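Local coordinates for protein kirola (Actinidia deliciosa, PDB 4IGV) that is a kiwifruit allergen (Act d 11) of the ripening-related, PR-10-like family and probably binds small hydrophobic molecules, its exact biological role being unsettled, at residues Asp16-Tyr21 with Glu79-Thr84; Glu33-Asn38 with Thr141-Thr146; Glu94-Phe99 with Tyr120-Glu125. One frame throughout, in Å; residues are numbered along the deposited sequence. Where two conformers were deposited one is given.

Interaction 1 of 3, residues Asp16-Tyr21 with Glu79-Thr84; sequences DGIVFY and ETKSVT
The ring of Y21 lies with one face against K81: the K81 CA atom sits 3.5 Å above the ring plane, over its centre, and K81 CB makes a CH-pi contact 3.8 Å from the centroid of the Y21 ring. V83 N approaches the edge of the same ring, close to its plane, and V83 CG1 adds an apolar touch on Y21 CE1 at 4.2 Å. Beyond the ring, the phenol donates a hydrogen bond from Y21 OH to S82 O, 2.8 Å long; the hydroxyl comes from above the carbonyl plane, 60° out of it, and so misses the lone-pair directions. With CG anti to the backbone N (chi1 -167°), Y21 reaches from helix 17-25 to the start of strand 82-88. This helix begins at D16, the N-cap, whose OD1 accepts from I18 N at 2.9 Å.

K81 takes a left-handed backbone conformation and, with S82, faces D77 in a G1 beta bulge at the turn between strands 65-77 and 82-88. Its aliphatic chain passes the ring and I18, K81 CE lying 4.2 Å from I18 CG1, then bends at the last torsion toward T107, which receives the ammonium. The contact thereby fastens the first short helix of the Bet v 1 fold to the curved antiparallel sheet. Chemically it is mixed: the buried phenol satisfies its hydroxyl with a main-chain carbonyl, while the lysine side chain meets the ring through its aliphatic carbons. The hydroxyl bond at one end and the contacts of K81, V83 and I76 together hold the ring in place.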
ATOM      1  N   ASP A  16      -6.514  11.861 -10.816  1.00 24.69           N
ATOM      2  CA  ASP A  16      -7.089  10.848 -11.685  1.00 23.10           C
ATOM      3  C   ASP A  16      -6.788   9.474 -11.128  1.00 20.66           C
ATOM      4  O   ASP A  16      -5.659   9.120 -10.904  1.00 20.19           O
ATOM      5  CB  ASP A  16      -6.441  10.998 -13.057  1.00 24.57           C
ATOM      6  CG  ASP A  16      -7.136  10.191 -14.191  1.00 28.56           C
ATOM      7  OD1 ASP A  16      -7.898   9.218 -13.964  1.00 30.69           O
ATOM      8  OD2 ASP A  16      -6.902  10.582 -15.365  1.00 35.04           O
ATOM      9  N   GLY A  17      -7.826   8.691 -10.973  1.00 19.80           N
ATOM     10  CA  GLY A  17      -7.696   7.314 -10.548  1.00 17.85           C
ATOM     11  C   GLY A  17      -6.860   6.475 -11.467  1.00 17.12           C
ATOM     12  O   GLY A  17      -6.236   5.520 -11.031  1.00 16.64           O
ATOM     13  N   ILE A  18      -6.918   6.755 -12.766  1.00 16.82           N
ATOM     14  CA  ILE A  18      -6.101   5.973 -13.706  1.00 17.27           C
ATOM     15  C   ILE A  18      -4.638   6.124 -13.371  1.00 16.37           C
ATOM     16  O   ILE A  18      -3.854   5.160 -13.391  1.00 15.93           O
ATOM     17  CB  ILE A  18      -6.410   6.305 -15.153  1.00 18.20           C
ATOM     18  CG1 ILE A  18      -7.865   5.980 -15.516  1.00 22.41           C
ATOM     19  CG2 ILE A  18      -5.452   5.510 -16.114  1.00 21.03           C
ATOM     20  CD1 ILE A  18      -8.367   6.687 -16.862  1.00 27.62           C
ATOM     21  N   VAL A  19      -4.231   7.338 -13.044  1.00 17.80           N
ATOM     22  CA  VAL A  19      -2.855   7.601 -12.674  1.00 17.27           C
ATOM     23  C   VAL A  19      -2.504   6.957 -11.318  1.00 16.34           C
ATOM     24  O   VAL A  19      -1.451   6.367 -11.163  1.00 15.76           O
ATOM     25  CB  VAL A  19      -2.578   9.093 -12.686  1.00 18.88           C
ATOM     26  CG1 VAL A  19      -1.130   9.324 -12.417  1.00 20.62           C
ATOM     27  CG2 VAL A  19      -2.969   9.685 -14.042  1.00 22.50           C
ATOM     28  N   PHE A  20      -3.432   6.942 -10.380  1.00 14.00           N
ATOM     29  CA  PHE A  20      -3.169   6.337  -9.098  1.00 12.93           C
ATOM     30  C   PHE A  20      -2.917   4.860  -9.257  1.00 13.16           C
ATOM     31  O   PHE A  20      -1.996   4.286  -8.694  1.00 13.19           O
ATOM     32  CB  PHE A  20      -4.372   6.600  -8.185  1.00 14.65           C
ATOM     33  CG  PHE A  20      -4.044   6.502  -6.749  1.00 17.65           C
ATOM     34  CD1 PHE A  20      -3.725   7.623  -6.025  1.00 14.99           C
ATOM     35  CD2 PHE A  20      -3.996   5.249  -6.110  1.00 19.74           C
ATOM     36  CE1 PHE A  20      -3.431   7.552  -4.664  1.00 22.38           C
ATOM     37  CE2 PHE A  20      -3.697   5.133  -4.759  1.00 22.58           C
ATOM     38  CZ  PHE A  20      -3.375   6.299  -4.022  1.00 21.12           C
ATOM     39  N   TYR A  21      -3.760   4.202 -10.061  1.00 12.84           N
ATOM     40  CA  TYR A  21      -3.525   2.789 -10.314  1.00 12.52           C
ATOM     41  C   TYR A  21      -2.243   2.519 -11.084  1.00 11.55           C
ATOM     42  O   TYR A  21      -1.550   1.550 -10.794  1.00 12.44           O
ATOM     43  CB  TYR A  21      -4.727   2.137 -11.002  1.00 13.57           C
ATOM     44  CG  TYR A  21      -4.640   0.610 -11.001  1.00 14.01           C
ATOM     45  CD1 TYR A  21      -4.650  -0.121  -9.834  1.00 13.99           C
ATOM     46  CD2 TYR A  21      -4.484  -0.078 -12.159  1.00 16.13           C
ATOM     47  CE1 TYR A  21      -4.548  -1.521  -9.851  1.00 15.65           C
ATOM     48  CE2 TYR A  21      -4.397  -1.429 -12.243  1.00 13.28           C
ATOM     49  CZ  TYR A  21      -4.405  -2.178 -11.097  1.00 13.84           C
ATOM     50  OH  TYR A  21      -4.324  -3.564 -11.147  1.00 14.53           O
ATOM     51  N   GLU A  79      -9.353  -4.950 -14.287  1.00 16.11           N
ATOM     52  CA  GLU A  79     -10.691  -4.402 -14.547  1.00 18.53           C
ATOM     53  C   GLU A  79     -11.201  -3.572 -13.400  1.00 17.87           C
ATOM     54  O   GLU A  79     -11.831  -2.515 -13.617  1.00 21.00           O
ATOM     55  CB  GLU A  79     -11.672  -5.520 -14.916  1.00 20.75           C
ATOM     56  CG  GLU A  79     -13.054  -5.075 -15.154  1.00 28.04           C
ATOM     57  CD  GLU A  79     -13.170  -4.279 -16.420  1.00 36.15           C
ATOM     58  OE1 GLU A  79     -12.648  -4.757 -17.482  1.00 42.35           O
ATOM     59  OE2 GLU A  79     -13.816  -3.214 -16.351  1.00 43.52           O
ATOM     60  N   THR A  80     -10.956  -4.010 -12.173  1.00 16.00           N
ATOM     61  CA  THR A  80     -11.355  -3.290 -11.013  1.00 16.65           C
ATOM     62  C   THR A  80     -10.248  -2.397 -10.443  1.00 15.88           C
ATOM     63  O   THR A  80     -10.391  -1.769  -9.386  1.00 17.81           O
ATOM     64  CB  THR A  80     -11.745  -4.278  -9.906  1.00 17.40           C
ATOM     65  OG1 THR A  80     -10.640  -5.084  -9.512  1.00 17.15           O
ATOM     66  CG2 THR A  80     -12.941  -5.166 -10.339  1.00 20.31           C
ATOM     67  N   LYS A  81      -9.112  -2.304 -11.147  1.00 13.66           N
ATOM     68  CA  LYS A  81      -7.980  -1.517 -10.734  1.00 12.78           C
ATOM     69  C   LYS A  81      -7.533  -1.874  -9.302  1.00 12.85           C
ATOM     70  O   LYS A  81      -7.463  -1.011  -8.423  1.00 13.43           O
ATOM     71  CB  LYS A  81      -8.228  -0.026 -10.929  1.00 15.19           C
ATOM     72  CG  LYS A  81      -8.563   0.381 -12.315  1.00 19.67           C
ATOM     73  CD  LYS A  81      -8.732   1.900 -12.381  1.00 24.32           C
ATOM     74  CE  LYS A  81      -9.183   2.378 -13.774  1.00 31.44           C
ATOM     75  NZ  LYS A  81     -10.466   1.768 -14.223  1.00 34.57           N
ATOM     76  N   SER A  82      -7.298  -3.159  -9.083  1.00 11.95           N
ATOM     77  CA  SER A  82      -6.881  -3.658  -7.791  1.00 11.28           C
ATOM     78  C   SER A  82      -5.525  -4.326  -7.843  1.00 11.06           C
ATOM     79  O   SER A  82      -5.182  -4.987  -8.838  1.00 11.11           O
ATOM     80  CB  SER A  82      -7.941  -4.645  -7.279  1.00 13.45           C
ATOM     81  OG  SER A  82      -7.654  -5.075  -5.969  1.00 16.01           O
ATOM     82  N   VAL A  83      -4.776  -4.166  -6.767  0.70 11.46           N
ATOM     83  CA  VAL A  83      -3.489  -4.853  -6.600  0.70 10.39           C
ATOM     84  C   VAL A  83      -3.387  -5.266  -5.148  0.70 11.45           C
ATOM     85  O   VAL A  83      -3.780  -4.518  -4.240  0.70 11.40           O
ATOM     86  CB  VAL A  83      -2.318  -4.033  -7.130  0.70 11.10           C
ATOM     87  CG1 VAL A  83      -2.275  -2.657  -6.488  0.70 12.25           C
ATOM     88  CG2 VAL A  83      -0.959  -4.824  -6.942  0.70 12.63           C
ATOM     89  N   THR A  84      -2.968  -6.513  -4.931  1.00 10.71           N
ATOM     90  CA  THR A  84      -2.840  -7.102  -3.616  1.00 12.09           C
ATOM     91  C   THR A  84      -1.373  -7.419  -3.310  1.00 11.92           C
ATOM     92  O   THR A  84      -0.710  -8.140  -4.057  1.00 12.79           O
ATOM     93  CB  THR A  84      -3.645  -8.393  -3.479  1.00 12.56           C
ATOM     94  OG1 THR A  84      -5.025  -8.118  -3.767  1.00 14.75           O
ATOM     95  CG2 THR A  84      -3.521  -9.008  -2.094  1.00 15.02           C
TER

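Interaction 2 of 3, residues Glu33-Asn38 with Thr141-Thr146; sequences EMSPVN and TKDIET
S35 and D143 meet through a short hydrogen bond, S35 OG to D143 OD2 at 2.6 Å, which uses the anti lone pair of that carboxylate oxygen. S35 OG is anti to its own backbone nitrogen (chi1 -161°), a setting that swings the hydroxyl to the aspartate. Next to this bond, at the foot of the aspartate side chain, M34 O lies 3.5 Å from D143 CB. Further round the long helix the packing is apolar: M34 SD lies 4.2 Å from I144 CG1, and I23 touches both side chains. S35 is where helix 30-34 gives way to the loop leading to strand 39-46, so the contact joins the second short helix of the Bet v 1 fold to the C-terminal end of helix 131-145. Toward V37 the contact is looser, and a water fills in beside the same oxygen. It accepts from V37 N at 3.1 Å and gives a weak, 3.3 Å bond to D143 OD2. N38 OD1 also nears that oxygen, at 3.5 Å, but both are acceptors and do not bond; the amide and carboxylate planes are only 16° apart. N38 ND2 instead donates to E139, whose OE2 lies close to D143 OD2, a like-charge proximity that may raise the proton affinity of either acid.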
ATOM      1  N   GLU A  33       9.318   9.590  -4.501  1.00 17.68           N
ATOM      2  CA  GLU A  33       9.367  10.977  -4.901  1.00 20.12           C
ATOM      3  C   GLU A  33       8.171  11.797  -4.400  1.00 19.05           C
ATOM      4  O   GLU A  33       8.330  12.980  -4.030  1.00 19.83           O
ATOM      5  CB  GLU A  33       9.464  11.001  -6.429  1.00 23.59           C
ATOM      6  CG  GLU A  33       9.048  12.248  -7.096  1.00 30.64           C
ATOM      7  CD  GLU A  33       8.959  12.035  -8.620  1.00 37.90           C
ATOM      8  OE1 GLU A  33      10.046  11.979  -9.242  1.00 42.43           O
ATOM      9  OE2 GLU A  33       7.825  11.908  -9.168  1.00 41.26           O
ATOM     10  N   MET A  34       6.976  11.178  -4.412  1.00 16.59           N
ATOM     11  CA  MET A  34       5.729  11.870  -4.107  1.00 17.38           C
ATOM     12  C   MET A  34       5.421  11.955  -2.631  1.00 16.47           C
ATOM     13  O   MET A  34       4.746  12.880  -2.172  1.00 18.13           O
ATOM     14  CB  MET A  34       4.565  11.234  -4.855  1.00 17.85           C
ATOM     15  CG  MET A  34       4.804  11.255  -6.348  1.00 16.48           C
ATOM     16  SD  MET A  34       3.508  10.380  -7.276  1.00 22.65           S
ATOM     17  CE  MET A  34       3.967  10.800  -8.960  1.00 28.43           C
ATOM     18  N   SER A  35       5.980  11.024  -1.862  1.00 16.12           N
ATOM     19  CA  SER A  35       5.766  10.974  -0.383  1.00 15.15           C
ATOM     20  C   SER A  35       7.096  10.627   0.306  1.00 16.36           C
ATOM     21  O   SER A  35       7.220   9.645   1.050  1.00 16.14           O
ATOM     22  CB  SER A  35       4.691   9.939  -0.006  1.00 15.13           C
ATOM     23  OG  SER A  35       4.155  10.166   1.290  1.00 17.97           O
ATOM     24  N   PRO A  36       8.105  11.521   0.164  1.00 17.18           N
ATOM     25  CA  PRO A  36       9.456  11.204   0.617  1.00 18.36           C
ATOM     26  C   PRO A  36       9.670  11.172   2.100  1.00 19.47           C
ATOM     27  O   PRO A  36      10.630  10.542   2.556  1.00 20.71           O
ATOM     28  CB  PRO A  36      10.288  12.311  -0.031  1.00 20.32           C
ATOM     29  CG  PRO A  36       9.325  13.434  -0.182  1.00 20.66           C
ATOM     30  CD  PRO A  36       8.045  12.800  -0.570  1.00 18.63           C
ATOM     31  N   VAL A  37       8.783  11.798   2.861  1.00 19.74           N
ATOM     32  CA  VAL A  37       8.874  11.695   4.321  1.00 21.77           C
ATOM     33  C   VAL A  37       8.527  10.245   4.763  1.00 20.91           C
ATOM     34  O   VAL A  37       9.140   9.701   5.713  1.00 22.71           O
ATOM     35  CB  VAL A  37       7.966  12.729   5.001  1.00 23.09           C
ATOM     36  CG1 VAL A  37       8.007  12.505   6.500  1.00 26.50           C
ATOM     37  CG2 VAL A  37       8.431  14.208   4.614  1.00 25.97           C
ATOM     38  N   ASN A  38       7.562   9.644   4.057  1.00 19.28           N
ATOM     39  CA  ASN A  38       7.010   8.353   4.417  1.00 18.66           C
ATOM     40  C   ASN A  38       7.778   7.182   3.790  1.00 17.68           C
ATOM     41  O   ASN A  38       7.991   6.173   4.415  1.00 17.30           O
ATOM     42  CB  ASN A  38       5.530   8.282   4.026  1.00 18.63           C
ATOM     43  CG  ASN A  38       4.691   9.285   4.746  1.00 21.37           C
ATOM     44  OD1 ASN A  38       3.913  10.012   4.105  1.00 26.48           O
ATOM     45  ND2 ASN A  38       4.905   9.408   6.031  1.00 22.71           N
ATOM     46  N   THR A 141      -1.563   8.474   0.134  1.00 12.37           N
ATOM     47  CA  THR A 141      -2.575   8.751  -0.854  1.00 12.67           C
ATOM     48  C   THR A 141      -2.760  10.265  -1.041  1.00 12.69           C
ATOM     49  O   THR A 141      -2.818  10.764  -2.161  1.00 12.52           O
ATOM     50  CB  THR A 141      -3.919   8.110  -0.434  1.00 12.30           C
ATOM     51  OG1 THR A 141      -3.725   6.691  -0.287  1.00 13.18           O
ATOM     52  CG2 THR A 141      -5.031   8.380  -1.433  1.00 14.44           C
ATOM     53  N   LYS A 142      -2.822  10.999   0.053  1.00 12.81           N
ATOM     54  CA  LYS A 142      -2.981  12.450  -0.009  1.00 13.33           C
ATOM     55  C   LYS A 142      -1.759  13.147  -0.600  1.00 12.35           C
ATOM     56  O   LYS A 142      -1.906  14.127  -1.357  1.00 13.10           O
ATOM     57  CB  LYS A 142      -3.340  12.993   1.373  1.00 13.87           C
ATOM     58  CG  LYS A 142      -4.738  12.579   1.836  1.00 16.93           C
ATOM     59  CD  LYS A 142      -5.007  12.980   3.250  1.00 21.52           C
ATOM     60  CE  LYS A 142      -6.323  12.441   3.730  1.00 23.91           C
ATOM     61  NZ  LYS A 142      -6.532  12.845   5.153  1.00 30.77           N
ATOM     62  N   ASP A 143      -0.580  12.599  -0.303  1.00 13.34           N
ATOM     63  CA  ASP A 143       0.652  13.133  -0.904  1.00 13.76           C
ATOM     64  C   ASP A 143       0.637  12.924  -2.414  1.00 12.35           C
ATOM     65  O   ASP A 143       1.024  13.835  -3.131  1.00 15.21           O
ATOM     66  CB  ASP A 143       1.864  12.504  -0.277  1.00 14.57           C
ATOM     67  CG  ASP A 143       2.173  13.049   1.097  1.00 17.76           C
ATOM     68  OD1 ASP A 143       1.635  14.114   1.496  1.00 19.84           O
ATOM     69  OD2 ASP A 143       2.980  12.444   1.829  1.00 19.69           O
ATOM     70  N   ILE A 144       0.169  11.747  -2.862  1.00 13.11           N
ATOM     71  CA  ILE A 144       0.133  11.501  -4.306  1.00 14.24           C
ATOM     72  C   ILE A 144      -0.862  12.436  -4.960  1.00 15.68           C
ATOM     73  O   ILE A 144      -0.587  13.051  -5.995  1.00 16.90           O
ATOM     74  CB  ILE A 144      -0.186  10.040  -4.598  1.00 15.22           C
ATOM     75  CG1 ILE A 144       0.944   9.123  -4.152  1.00 14.71           C
ATOM     76  CG2 ILE A 144      -0.565   9.867  -6.078  1.00 15.47           C
ATOM     77  CD1 ILE A 144       0.542   7.618  -4.074  1.00 16.42           C
ATOM     78  N   GLU A 145      -2.058  12.536  -4.389  1.00 15.57           N
ATOM     79  CA  GLU A 145      -3.109  13.343  -5.031  1.00 17.27           C
ATOM     80  C   GLU A 145      -2.785  14.803  -5.125  1.00 17.52           C
ATOM     81  O   GLU A 145      -3.270  15.493  -6.010  1.00 20.97           O
ATOM     82  CB  GLU A 145      -4.480  13.068  -4.360  1.00 19.94           C
ATOM     83  CG  GLU A 145      -4.676  13.700  -3.086  1.00 19.35           C
ATOM     84  CD  GLU A 145      -6.058  13.366  -2.403  1.00 16.87           C
ATOM     85  OE1 GLU A 145      -7.062  13.615  -3.013  1.00 22.11           O
ATOM     86  OE2 GLU A 145      -6.017  12.732  -1.312  1.00 21.51           O
ATOM     87  N   THR A 146      -1.931  15.304  -4.230  1.00 16.57           N
ATOM     88  CA  THR A 146      -1.603  16.711  -4.169  1.00 18.75           C
ATOM     89  C   THR A 146      -0.202  16.985  -4.739  1.00 19.59           C
ATOM     90  O   THR A 146       0.252  18.144  -4.658  1.00 24.20           O
ATOM     91  CB  THR A 146      -1.665  17.273  -2.739  1.00 17.56           C
ATOM     92  OG1 THR A 146      -0.769  16.575  -1.870  1.00 17.47           O
ATOM     93  CG2 THR A 146      -3.079  17.207  -2.196  1.00 17.38           C
TER
HETATM   94  O   HOH W   1       6.163  13.282   2.105  1.00 23.26           O

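Interaction 3 of 3, residues Glu94-Phe99 with Tyr120-Glu125; sequences ELYKTF and YEKLKE
E121 O accepts from two successive amides, from K97 N at 2.8 Å in a short but bent bond (131° at the hydrogen) and weakly from T98 N at 3.5 Å. K97 and T98 together face E121 in a classic beta bulge, which shifts the register by one in the antiparallel hairpin of strands 96-107 and 112-122. The pairing continues on either side of the bulge through E121 N to T98 O and through L123 N to L95 O. The L123 side chain lies against the backbone just before the partner strand, its CD1 3.4 Å from E94 O. Y96, F99 and Y120 form an aromatic cluster. Y120 CB lies over a face of the F99 ring, 4.1 Å from its centroid; the F99 and Y120 rings are near parallel but slid apart, whereas those of Y96 and Y120 are inclined at 71°. Y96 OH bonds to the main-chain O of E128 and Y120 OH to the carboxylate of E129. The extended K97 chain runs alongside E121 without a salt bridge, K97 NZ being 4.5 Å from E121 OE2. Water links the polar ends instead: one molecule donates to E121 OE2 and weakly accepts from K97 NZ, and a second donates to E121 OE1, 2.6 Å away, while also bonding T98 OG1.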
ATOM      1  N   GLU A  94       7.038  -8.962  12.949  1.00 26.80           N
ATOM      2  CA  GLU A  94       7.315  -9.134  14.371  1.00 28.39           C
ATOM      3  C   GLU A  94       6.029  -9.093  15.177  1.00 28.47           C
ATOM      4  O   GLU A  94       6.039  -9.500  16.347  1.00 29.43           O
ATOM      5  CB  GLU A  94       8.273  -8.051  14.868  1.00 31.21           C
ATOM      6  CG  GLU A  94       9.673  -8.164  14.278  1.00 35.25           C
ATOM      7  CD  GLU A  94      10.566  -6.966  14.624  1.00 43.78           C
ATOM      8  OE1 GLU A  94      10.052  -5.828  14.731  1.00 49.08           O
ATOM      9  OE2 GLU A  94      11.786  -7.167  14.794  1.00 50.68           O
ATOM     10  N   LEU A  95       4.943  -8.577  14.586  1.00 25.98           N
ATOM     11  CA  LEU A  95       3.648  -8.437  15.242  1.00 26.70           C
ATOM     12  C   LEU A  95       2.518  -9.249  14.632  1.00 24.08           C
ATOM     13  O   LEU A  95       1.588  -9.653  15.354  1.00 24.55           O
ATOM     14  CB  LEU A  95       3.223  -6.949  15.216  1.00 26.54           C
ATOM     15  CG  LEU A  95       4.132  -5.918  15.891  1.00 29.75           C
ATOM     16  CD1 LEU A  95       3.638  -4.494  15.649  1.00 31.64           C
ATOM     17  CD2 LEU A  95       4.194  -6.232  17.375  1.00 35.33           C
ATOM     18  N   TYR A  96       2.575  -9.465  13.313  1.00 23.06           N
ATOM     19  CA  TYR A  96       1.550 -10.176  12.537  1.00 22.23           C
ATOM     20  C   TYR A  96       2.125 -11.420  11.898  1.00 23.95           C
ATOM     21  O   TYR A  96       3.214 -11.401  11.322  1.00 23.29           O
ATOM     22  CB  TYR A  96       0.937  -9.229  11.456  1.00 21.58           C
ATOM     23  CG  TYR A  96       0.381  -7.968  12.053  1.00 20.75           C
ATOM     24  CD1 TYR A  96      -0.890  -7.931  12.641  1.00 22.70           C
ATOM     25  CD2 TYR A  96       1.137  -6.793  12.098  1.00 21.74           C
ATOM     26  CE1 TYR A  96      -1.372  -6.780  13.253  1.00 23.43           C
ATOM     27  CE2 TYR A  96       0.654  -5.630  12.692  1.00 23.31           C
ATOM     28  CZ  TYR A  96      -0.605  -5.626  13.267  1.00 22.75           C
ATOM     29  OH  TYR A  96      -1.044  -4.465  13.905  1.00 25.21           O
ATOM     30  N   LYS A  97       1.371 -12.515  12.011  1.00 22.81           N
ATOM     31  CA  LYS A  97       1.680 -13.752  11.331  1.00 23.97           C
ATOM     32  C   LYS A  97       1.556 -13.593   9.831  1.00 22.31           C
ATOM     33  O   LYS A  97       2.386 -14.064   9.065  1.00 22.25           O
ATOM     34  CB  LYS A  97       0.722 -14.854  11.796  1.00 25.49           C
ATOM     35  CG  LYS A  97       1.046 -16.213  11.211  1.00 28.13           C
ATOM     36  CD  LYS A  97       0.236 -17.283  11.872  1.00 34.59           C
ATOM     37  CE  LYS A  97       0.460 -18.639  11.202  1.00 37.27           C
ATOM     38  NZ  LYS A  97      -0.457 -19.696  11.707  1.00 43.19           N
ATOM     39  N   THR A  98       0.490 -12.923   9.430  1.00 21.06           N
ATOM     40  CA  THR A  98       0.198 -12.637   8.049  1.00 19.62           C
ATOM     41  C   THR A  98      -0.379 -11.242   7.893  1.00 17.71           C
ATOM     42  O   THR A  98      -1.028 -10.727   8.788  1.00 19.99           O
ATOM     43  CB  THR A  98      -0.806 -13.623   7.425  1.00 21.85           C
ATOM     44  OG1 THR A  98      -2.087 -13.497   8.017  1.00 26.65           O
ATOM     45  CG2 THR A  98      -0.368 -15.070   7.607  1.00 23.61           C
ATOM     46  N   PHE A  99      -0.114 -10.629   6.737  1.00 17.18           N
ATOM     47  CA  PHE A  99      -0.565  -9.283   6.453  1.00 16.13           C
ATOM     48  C   PHE A  99      -0.660  -9.083   4.952  1.00 16.53           C
ATOM     49  O   PHE A  99       0.320  -9.257   4.245  1.00 17.21           O
ATOM     50  CB  PHE A  99       0.380  -8.251   7.075  1.00 16.46           C
ATOM     51  CG  PHE A  99      -0.297  -6.952   7.482  1.00 15.65           C
ATOM     52  CD1 PHE A  99      -0.429  -6.618   8.769  1.00 16.88           C
ATOM     53  CD2 PHE A  99      -0.843  -6.079   6.529  1.00 17.04           C
ATOM     54  CE1 PHE A  99      -1.058  -5.449   9.147  1.00 17.48           C
ATOM     55  CE2 PHE A  99      -1.472  -4.932   6.931  1.00 16.97           C
ATOM     56  CZ  PHE A  99      -1.561  -4.632   8.211  1.00 15.90           C
ATOM     57  N   TYR A 120      -5.303  -9.297   8.106  1.00 19.03           N
ATOM     58  CA  TYR A 120      -4.132  -9.651   8.892  1.00 20.19           C
ATOM     59  C   TYR A 120      -4.486 -10.660   9.963  1.00 21.30           C
ATOM     60  O   TYR A 120      -5.659 -10.858  10.335  1.00 22.45           O
ATOM     61  CB  TYR A 120      -3.526  -8.393   9.571  1.00 20.27           C
ATOM     62  CG  TYR A 120      -4.492  -7.561  10.383  1.00 21.63           C
ATOM     63  CD1 TYR A 120      -4.722  -7.857  11.729  1.00 24.15           C
ATOM     64  CD2 TYR A 120      -5.226  -6.544   9.808  1.00 24.29           C
ATOM     65  CE1 TYR A 120      -5.628  -7.151  12.447  1.00 27.72           C
ATOM     66  CE2 TYR A 120      -6.123  -5.834  10.524  1.00 26.30           C
ATOM     67  CZ  TYR A 120      -6.316  -6.134  11.835  1.00 26.55           C
ATOM     68  OH  TYR A 120      -7.215  -5.455  12.656  1.00 31.73           O
ATOM     69  N   GLU A 121      -3.444 -11.313  10.456  1.00 21.41           N
ATOM     70  CA  GLU A 121      -3.566 -12.177  11.625  1.00 24.09           C
ATOM     71  C   GLU A 121      -2.473 -11.798  12.597  1.00 24.31           C
ATOM     72  O   GLU A 121      -1.291 -11.827  12.226  1.00 23.00           O
ATOM     73  CB  GLU A 121      -3.487 -13.655  11.256  1.00 25.55           C
ATOM     74  CG  GLU A 121      -3.635 -14.533  12.516  1.00 29.54           C
ATOM     75  CD  GLU A 121      -3.541 -16.017  12.319  1.00 34.78           C
ATOM     76  OE1 GLU A 121      -3.676 -16.509  11.186  1.00 36.35           O
ATOM     77  OE2 GLU A 121      -3.312 -16.690  13.342  1.00 38.17           O
ATOM     78  N   LYS A 122      -2.874 -11.448  13.831  1.00 26.01           N
ATOM     79  CA  LYS A 122      -1.942 -11.032  14.875  1.00 26.99           C
ATOM     80  C   LYS A 122      -1.196 -12.223  15.433  1.00 28.19           C
ATOM     81  O   LYS A 122      -1.755 -13.315  15.472  1.00 28.49           O
ATOM     82  CB  LYS A 122      -2.674 -10.387  16.034  1.00 29.47           C
ATOM     83  CG  LYS A 122      -3.549  -9.197  15.699  1.00 30.01           C
ATOM     84  CD  LYS A 122      -4.347  -8.833  16.944  1.00 36.97           C
ATOM     85  CE  LYS A 122      -5.270  -7.698  16.742  1.00 39.02           C
ATOM     86  NZ  LYS A 122      -5.931  -7.441  18.053  1.00 41.02           N
ATOM     87  N   LEU A 123       0.031 -12.007  15.901  1.00 28.29           N
ATOM     88  CA  LEU A 123       0.754 -13.107  16.584  1.00 30.17           C
ATOM     89  C   LEU A 123       0.210 -13.385  17.993  1.00 32.91           C
ATOM     90  O   LEU A 123       0.309 -14.528  18.460  1.00 34.06           O
ATOM     91  CB  LEU A 123       2.261 -12.824  16.642  1.00 29.78           C
ATOM     92  CG  LEU A 123       3.018 -12.914  15.320  1.00 30.66           C
ATOM     93  CD1 LEU A 123       4.434 -12.310  15.475  1.00 33.19           C
ATOM     94  CD2 LEU A 123       3.066 -14.355  14.817  1.00 30.47           C
ATOM     95  N   LYS A 124      -0.320 -12.342  18.642  1.00 33.96           N
ATOM     96  CA  LYS A 124      -0.840 -12.384  20.025  1.00 37.75           C
ATOM     97  C   LYS A 124      -2.091 -11.510  20.139  1.00 38.26           C
ATOM     98  O   LYS A 124      -2.228 -10.542  19.384  1.00 35.13           O
ATOM     99  CB  LYS A 124       0.220 -11.876  21.013  1.00 39.37           C
ATOM    100  CG  LYS A 124       1.560 -12.588  20.899  1.00 42.59           C
ATOM    101  CD  LYS A 124       2.407 -12.379  22.153  1.00 49.84           C
ATOM    102  CE  LYS A 124       3.300 -13.588  22.435  1.00 52.59           C
ATOM    103  NZ  LYS A 124       3.790 -13.592  23.835  1.00 58.69           N
ATOM    104  N   GLU A 125      -2.979 -11.819  21.088  1.00 41.94           N
ATOM    105  CA  GLU A 125      -4.254 -11.091  21.218  1.00 43.87           C
ATOM    106  C   GLU A 125      -4.043  -9.610  21.538  1.00 43.84           C
ATOM    107  O   GLU A 125      -4.811  -8.742  21.071  1.00 43.56           O
ATOM    108  CB  GLU A 125      -5.205 -11.757  22.239  1.00 48.55           C
ATOM    109  CG  GLU A 125      -6.681 -11.798  21.733  1.00 52.83           C
ATOM    110  CD  GLU A 125      -7.096 -13.143  21.095  1.00 56.77           C
ATOM    111  OE1 GLU A 125      -6.817 -14.212  21.685  1.00 62.23           O
ATOM    112  OE2 GLU A 125      -7.740 -13.126  20.021  1.00 59.21           O
TER
HETATM  113  O   HOH W   2      -2.632 -18.939  14.215  0.50 31.73           O
HETATM  114  O   HOH W   3      -3.294 -15.812   8.746  1.00 39.04           O

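Overall arrangement
Interactions 1 and 2 adjoin each other, their centres about 17 Å apart. F20, next to Y21, connects them: F20 CE1 is 3.7 Å from T141 CG2, and F20 CD1 is 3.9 Å from I144 CG2. Helix 17-25 is thus packed against the sheet through interaction 1 and against the long helix through F20, while helix 30-34 meets that helix in interaction 2. Interaction 3 lies across the chain's centre, about 27 Å from either of the others between centres, but shares a sheet with interaction 1 because strands 82-88 and 96-107 are neighbours. As in Bet v 1 relatives, the sheet and long helix probably enclose a hydrophobic pocket.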